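Long-range contacts in vinylacetyl-CoA Delta-isomerase (Nitrosopumilus maritimus SCM1, PDB 6VJR), which probably interconverts vinylacetyl-CoA and crotonyl-CoA and dehydrates 4-hydroxybutyryl-CoA, using FAD and a [4Fe-4S] cluster: residues D118-T123 with Y275-M280; W211-A216 with D267-H272. All blocks are in the same frame, centred on the assembly; numbering follows the deposited sequence. Where two conformers were deposited one is given.

Interaction 1: D118-T123 with Y275-M280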
loop_
_atom_site.group_PDB
_atom_site.type_symbol
_atom_site.label_atom_id
_atom_site.label_comp_id
_atom_site.label_asym_id
_atom_site.label_seq_id
_atom_site.Cartn_x
_atom_site.Cartn_y
_atom_site.Cartn_z
ATOM N N ASP A 118 10.469 -23.460 38.160
ATOM C CA ASP A 118 10.860 -24.492 39.113
ATOM C C ASP A 118 12.376 -24.678 39.140
ATOM O O ASP A 118 12.958 -24.874 40.217
ATOM C CB ASP A 118 10.182 -25.817 38.817
ATOM C CG ASP A 118 8.675 -25.853 39.042
ATOM O OD1 ASP A 118 8.113 -24.853 39.604
ATOM O OD2 ASP A 118 8.061 -26.882 38.666
ATOM N N GLU A 119 12.992 -24.638 37.955
ATOM C CA GLU A 119 14.440 -24.753 37.812
ATOM C C GLU A 119 15.135 -23.703 38.682
ATOM O O GLU A 119 16.113 -24.010 39.339
ATOM C CB GLU A 119 14.784 -24.704 36.322
ATOM C CG GLU A 119 16.237 -24.955 35.948
ATOM C CD GLU A 119 16.380 -24.892 34.429
ATOM O OE1 GLU A 119 15.824 -23.961 33.774
ATOM O OE2 GLU A 119 17.016 -25.809 33.890
ATOM N N LYS A 120 14.611 -22.472 38.713
ATOM C CA LYS A 120 15.225 -21.413 39.496
ATOM C C LYS A 120 14.815 -21.478 40.974
ATOM O O LYS A 120 15.654 -21.279 41.853
ATOM C CB LYS A 120 14.855 -20.054 38.897
ATOM C CG LYS A 120 15.439 -18.901 39.678
ATOM C CD LYS A 120 15.125 -17.537 39.105
ATOM C CE LYS A 120 15.673 -16.461 40.006
ATOM N NZ LYS A 120 15.263 -15.149 39.482
ATOM N N HIS A 121 13.525 -21.733 41.247
ATOM C CA HIS A 121 12.951 -21.481 42.560
ATOM C C HIS A 121 12.798 -22.763 43.395
ATOM O O HIS A 121 12.578 -22.709 44.600
ATOM C CB HIS A 121 11.637 -20.722 42.421
ATOM C CG HIS A 121 11.800 -19.298 42.040
ATOM N ND1 HIS A 121 12.056 -18.321 42.978
ATOM C CD2 HIS A 121 11.785 -18.692 40.854
ATOM C CE1 HIS A 121 12.177 -17.150 42.352
ATOM N NE2 HIS A 121 12.018 -17.353 41.068
ATOM N N GLY A 122 12.887 -23.931 42.767
ATOM C CA GLY A 122 12.716 -25.153 43.525
ATOM C C GLY A 122 11.245 -25.419 43.866
ATOM O O GLY A 122 10.969 -26.213 44.753
ATOM N N THR A 123 10.329 -24.809 43.101
ATOM C CA THR A 123 8.884 -24.957 43.245
ATOM C C THR A 123 8.408 -26.169 42.441
ATOM O O THR A 123 9.210 -26.874 41.841
ATOM C CB THR A 123 8.241 -23.638 42.810
ATOM O OG1 THR A 123 8.906 -23.221 41.622
ATOM C CG2 THR A 123 8.491 -22.527 43.822
ATOM N N TYR A 275 7.630 -12.841 39.811
ATOM C CA TYR A 275 7.290 -11.783 38.884
ATOM C C TYR A 275 8.212 -11.733 37.675
ATOM O O TYR A 275 7.786 -11.275 36.620
ATOM C CB TYR A 275 7.332 -10.445 39.629
ATOM C CG TYR A 275 8.676 -10.092 40.218
ATOM C CD1 TYR A 275 9.602 -9.370 39.478
ATOM C CD2 TYR A 275 9.008 -10.471 41.504
ATOM C CE1 TYR A 275 10.838 -9.053 39.995
ATOM C CE2 TYR A 275 10.237 -10.147 42.040
ATOM C CZ TYR A 275 11.151 -9.452 41.278
ATOM O OH TYR A 275 12.337 -9.179 41.875
ATOM N N GLU A 276 9.469 -12.142 37.859
ATOM C CA GLU A 276 10.446 -12.092 36.789
ATOM C C GLU A 276 10.112 -13.046 35.647
ATOM O O GLU A 276 10.726 -12.921 34.586
ATOM C CB GLU A 276 11.863 -12.317 37.314
ATOM C CG GLU A 276 12.175 -13.747 37.724
ATOM C CD GLU A 276 11.781 -14.239 39.114
ATOM O OE1 GLU A 276 12.488 -15.191 39.540
ATOM O OE2 GLU A 276 10.808 -13.724 39.757
ATOM N N PHE A 277 9.163 -13.987 35.844
ATOM C CA PHE A 277 8.795 -14.919 34.787
ATOM C C PHE A 277 7.534 -14.493 34.056
ATOM O O PHE A 277 7.148 -15.159 33.097
ATOM C CB PHE A 277 8.636 -16.355 35.307
ATOM C CG PHE A 277 9.972 -16.995 35.621
ATOM C CD1 PHE A 277 10.647 -17.696 34.634
ATOM C CD2 PHE A 277 10.543 -16.903 36.891
ATOM C CE1 PHE A 277 11.857 -18.312 34.922
ATOM C CE2 PHE A 277 11.760 -17.509 37.169
ATOM C CZ PHE A 277 12.415 -18.194 36.186
ATOM N N ALA A 278 6.911 -13.396 34.472
ATOM C CA ALA A 278 5.731 -12.934 33.756
ATOM C C ALA A 278 6.041 -12.623 32.290
ATOM O O ALA A 278 5.272 -13.008 31.401
ATOM C CB ALA A 278 5.084 -11.745 34.424
ATOM N N SER A 279 7.165 -11.949 32.029
ATOM C CA SER A 279 7.519 -11.576 30.666
ATOM C C SER A 279 7.772 -12.834 29.830
ATOM O O SER A 279 7.362 -12.897 28.681
ATOM C CB SER A 279 8.691 -10.627 30.643
ATOM O OG SER A 279 9.821 -11.245 31.236
ATOM N N MET A 280 8.373 -13.874 30.425
ATOM C CA MET A 280 8.590 -15.130 29.698
ATOM C C MET A 280 7.256 -15.755 29.247
ATOM O O MET A 280 7.084 -16.179 28.088
ATOM C CB MET A 280 9.354 -16.132 30.561
ATOM C CG MET A 280 9.577 -17.450 29.894
ATOM S SD MET A 280 10.423 -18.683 30.909
ATOM C CE MET A 280 12.073 -17.979 31.046
#

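Interaction 2: W211-A216 with D267-H272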
loop_
_atom_site.group_PDB
_atom_site.type_symbol
_atom_site.label_atom_id
_atom_site.label_comp_id
_atom_site.label_asym_id
_atom_site.label_seq_id
_atom_site.Cartn_x
_atom_site.Cartn_y
_atom_site.Cartn_z
ATOM N N TRP A 211 0.639 -9.331 41.565
ATOM C CA TRP A 211 0.002 -9.588 40.291
ATOM C C TRP A 211 0.653 -10.759 39.554
ATOM O O TRP A 211 0.187 -11.134 38.490
ATOM C CB TRP A 211 0.023 -8.307 39.436
ATOM C CG TRP A 211 -0.857 -7.204 39.952
ATOM C CD1 TRP A 211 -2.125 -6.947 39.552
ATOM C CD2 TRP A 211 -0.540 -6.192 40.945
ATOM N NE1 TRP A 211 -2.634 -5.865 40.217
ATOM C CE2 TRP A 211 -1.690 -5.364 41.059
ATOM C CE3 TRP A 211 0.579 -5.893 41.728
ATOM C CZ2 TRP A 211 -1.744 -4.271 41.913
ATOM C CZ3 TRP A 211 0.535 -4.793 42.561
ATOM C CH2 TRP A 211 -0.615 -4.009 42.664
ATOM N N ALA A 212 1.688 -11.388 40.139
ATOM C CA ALA A 212 2.354 -12.523 39.531
ATOM C C ALA A 212 1.625 -13.815 39.914
ATOM O O ALA A 212 2.055 -14.587 40.779
ATOM C CB ALA A 212 3.814 -12.564 39.913
ATOM N N ILE A 213 0.439 -14.003 39.326
ATOM C CA ILE A 213 -0.430 -15.140 39.626
ATOM C C ILE A 213 -0.876 -15.778 38.314
ATOM O O ILE A 213 -1.408 -15.119 37.417
ATOM C CB ILE A 213 -1.625 -14.725 40.507
ATOM C CG1 ILE A 213 -2.576 -15.891 40.799
ATOM C CG2 ILE A 213 -2.369 -13.520 39.941
ATOM C CD1 ILE A 213 -1.955 -17.012 41.612
ATOM N N VAL A 214 -0.655 -17.096 38.234
ATOM C CA VAL A 214 -1.273 -17.949 37.240
ATOM C C VAL A 214 -2.073 -19.009 37.966
ATOM O O VAL A 214 -1.531 -19.690 38.837
ATOM C CB VAL A 214 -0.255 -18.646 36.314
ATOM C CG1 VAL A 214 -0.960 -19.619 35.351
ATOM C CG2 VAL A 214 0.579 -17.607 35.556
ATOM N N GLY A 215 -3.320 -19.192 37.560
ATOM C CA GLY A 215 -4.132 -20.243 38.161
ATOM C C GLY A 215 -5.300 -20.635 37.285
ATOM O O GLY A 215 -5.825 -19.806 36.551
ATOM N N ALA A 216 -5.692 -21.910 37.389
ATOM C CA ALA A 216 -6.819 -22.443 36.644
ATOM C C ALA A 216 -8.042 -22.453 37.553
ATOM O O ALA A 216 -7.999 -22.950 38.684
ATOM C CB ALA A 216 -6.487 -23.806 36.200
ATOM N N ASP A 267 -3.114 -26.710 44.097
ATOM C CA ASP A 267 -2.834 -27.619 42.998
ATOM C C ASP A 267 -3.159 -27.001 41.638
ATOM O O ASP A 267 -2.782 -27.555 40.613
ATOM C CB ASP A 267 -3.616 -28.915 43.101
ATOM C CG ASP A 267 -5.112 -28.745 43.296
ATOM O OD1 ASP A 267 -5.546 -28.568 44.443
ATOM O OD2 ASP A 267 -5.834 -28.777 42.309
ATOM N N LYS A 268 -3.877 -25.883 41.624
ATOM C CA LYS A 268 -4.238 -25.219 40.382
ATOM C C LYS A 268 -3.484 -23.900 40.232
ATOM O O LYS A 268 -3.819 -23.104 39.352
ATOM C CB LYS A 268 -5.759 -25.017 40.311
ATOM C CG LYS A 268 -6.626 -26.257 40.325
ATOM C CD LYS A 268 -6.546 -27.085 39.067
ATOM C CE LYS A 268 -7.475 -28.246 39.021
ATOM N NZ LYS A 268 -7.039 -29.260 39.958
ATOM N N VAL A 269 -2.497 -23.648 41.110
ATOM C CA VAL A 269 -1.682 -22.431 41.038
ATOM C C VAL A 269 -0.350 -22.759 40.345
ATOM O O VAL A 269 0.402 -23.618 40.804
ATOM C CB VAL A 269 -1.445 -21.842 42.440
ATOM C CG1 VAL A 269 -0.388 -20.754 42.479
ATOM C CG2 VAL A 269 -2.736 -21.355 43.072
ATOM N N PHE A 270 -0.075 -22.069 39.230
ATOM C CA PHE A 270 1.078 -22.362 38.396
ATOM C C PHE A 270 2.147 -21.259 38.435
ATOM O O PHE A 270 3.169 -21.368 37.754
ATOM C CB PHE A 270 0.632 -22.687 36.972
ATOM C CG PHE A 270 -0.500 -23.693 36.827
ATOM C CD1 PHE A 270 -0.511 -24.856 37.592
ATOM C CD2 PHE A 270 -1.546 -23.476 35.942
ATOM C CE1 PHE A 270 -1.545 -25.763 37.481
ATOM C CE2 PHE A 270 -2.563 -24.406 35.824
ATOM C CZ PHE A 270 -2.555 -25.546 36.588
ATOM N N MET A 271 1.907 -20.190 39.190
ATOM C CA MET A 271 2.863 -19.122 39.442
ATOM C C MET A 271 2.317 -18.371 40.650
ATOM O O MET A 271 1.130 -18.046 40.686
ATOM C CB MET A 271 2.974 -18.143 38.262
ATOM C CG MET A 271 3.856 -16.873 38.520
ATOM S SD MET A 271 3.699 -15.602 37.267
ATOM C CE MET A 271 4.659 -16.406 35.978
ATOM N N HIS A 272 3.200 -18.043 41.581
ATOM C CA HIS A 272 2.797 -17.392 42.817
ATOM C C HIS A 272 3.928 -16.479 43.299
ATOM O O HIS A 272 4.707 -16.875 44.154
ATOM C CB HIS A 272 2.425 -18.446 43.866
ATOM C CG HIS A 272 2.077 -17.881 45.209
ATOM N ND1 HIS A 272 1.284 -16.778 45.400
ATOM C CD2 HIS A 272 2.476 -18.236 46.434
ATOM C CE1 HIS A 272 1.166 -16.519 46.695
ATOM N NE2 HIS A 272 1.897 -17.368 47.337
#

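Interaction 1: D118-T123 with Y275-M280
The C-terminal end of helix 101-121 meets the turn leading into helix 278-292 through a two-donor grip on one carboxylate oxygen, Glu276 OE1. Lys120 NZ forms a salt bridge to Glu276 OE1 at 2.8 Å, standing above the carboxylate plane, while His121 NE2 donates to the same oxygen at 2.7 Å with an N-H...O angle of 160°. The two nitrogens reach OE1 from opposite faces of its plane; the histidine bond comes on the syn side and lies close to the imidazole plane. Lys120 arrives fully extended, CG anti to the backbone N (chi1 179°), whereas the Glu276 chain bends at chi2 (-84°), turning its carboxylate toward the two nitrogens. Next to this polar cluster lies the buried Phe277 ring: Lys120 CD meets its edge at CE2, 3.9 Å away, and His121 CD2 is also 3.9 Å from Phe277 CE2. Phe277 packs further on Glu116 and Ile117 of helix 101-121. Gly122 then takes positive phi and ends the helix, and Thr123 OG1 turns back to Asp118 OD1. With two donors on one oxygen, the carboxylate's rotation is probably restrained; it probably orients the imidazole with NE2 as donor and offsets the charge of Lys120.

Interaction 2: W211-A216 with D267-H272
Val214 and Met271 face each other as a hydrogen-bonded pair of antiparallel strands, and the valine side chain lies over the place where the register slips. Val214 CB is 3.8 Å from Met271 CB. From there CG1, set anti to the main-chain nitrogen (chi1 176°), reaches the edge of the Phe270 ring and meets Phe270 CB at 3.8 Å; CG2 turns the other way, to Met271 CB at 3.7 Å and on toward its SD. An alanine here would lose both methyls and would probably leave a gap between Phe270 and Met271, with the phenyl ring less firmly held. The Met271 chain continues to Ala212, its SD 4.0 Å from Ala212 CB. Among the residues directed to the other face, Ile213 CD1 touches Val269 CG1, and both side chains lie on Val178 of strand 177-188. In the backbone, Val214 N donates to Met271 O, while Val214 O takes a bond from Phe270 N at 2.8 Å and a weak, bent one from Met271 N. Ala216 N closes the ladder on Lys268 O at 3.0 Å, a carbonyl that also stands over the centre of the Phe270 ring; Gly215 CA approaches the same oxygen at 3.1 Å. Phe270 meets Phe129 edge-to-face, and Phe132 of helix 125-139 packs against Ala216 and Lys268. Two residues, Phe270 and Met271, thus face the single Val214, which is a classic beta bulge, here joining the last two strands of the four-stranded sheet 143-146, 195-198, 213-218 and 269-272.

In the fold
The two interactions lie 12 Å apart, centre to centre, on the same side of the chain's centre. In chain order, helix 101-121 comes first, then strands 213-218 and 269-272, then helix 278-292, so the strand pairing of interaction 2 falls within the long excursion that interaction 1 spans. Strand 269-272 leads into the turn before helix 278-292, and the two contacts touch: Met271 CE packs on Phe277 C and Ala278 N, and Ala212 CB on Tyr275 CA. Together they link edge strand 269-272, through Phe277, to the end of helix 101-121. Strand 143-146 of that sheet carries the FAD-binding Gly145, so the junction lies near, but not in, the flavin site; Val214's side chain is about 12 Å from a bound FAD.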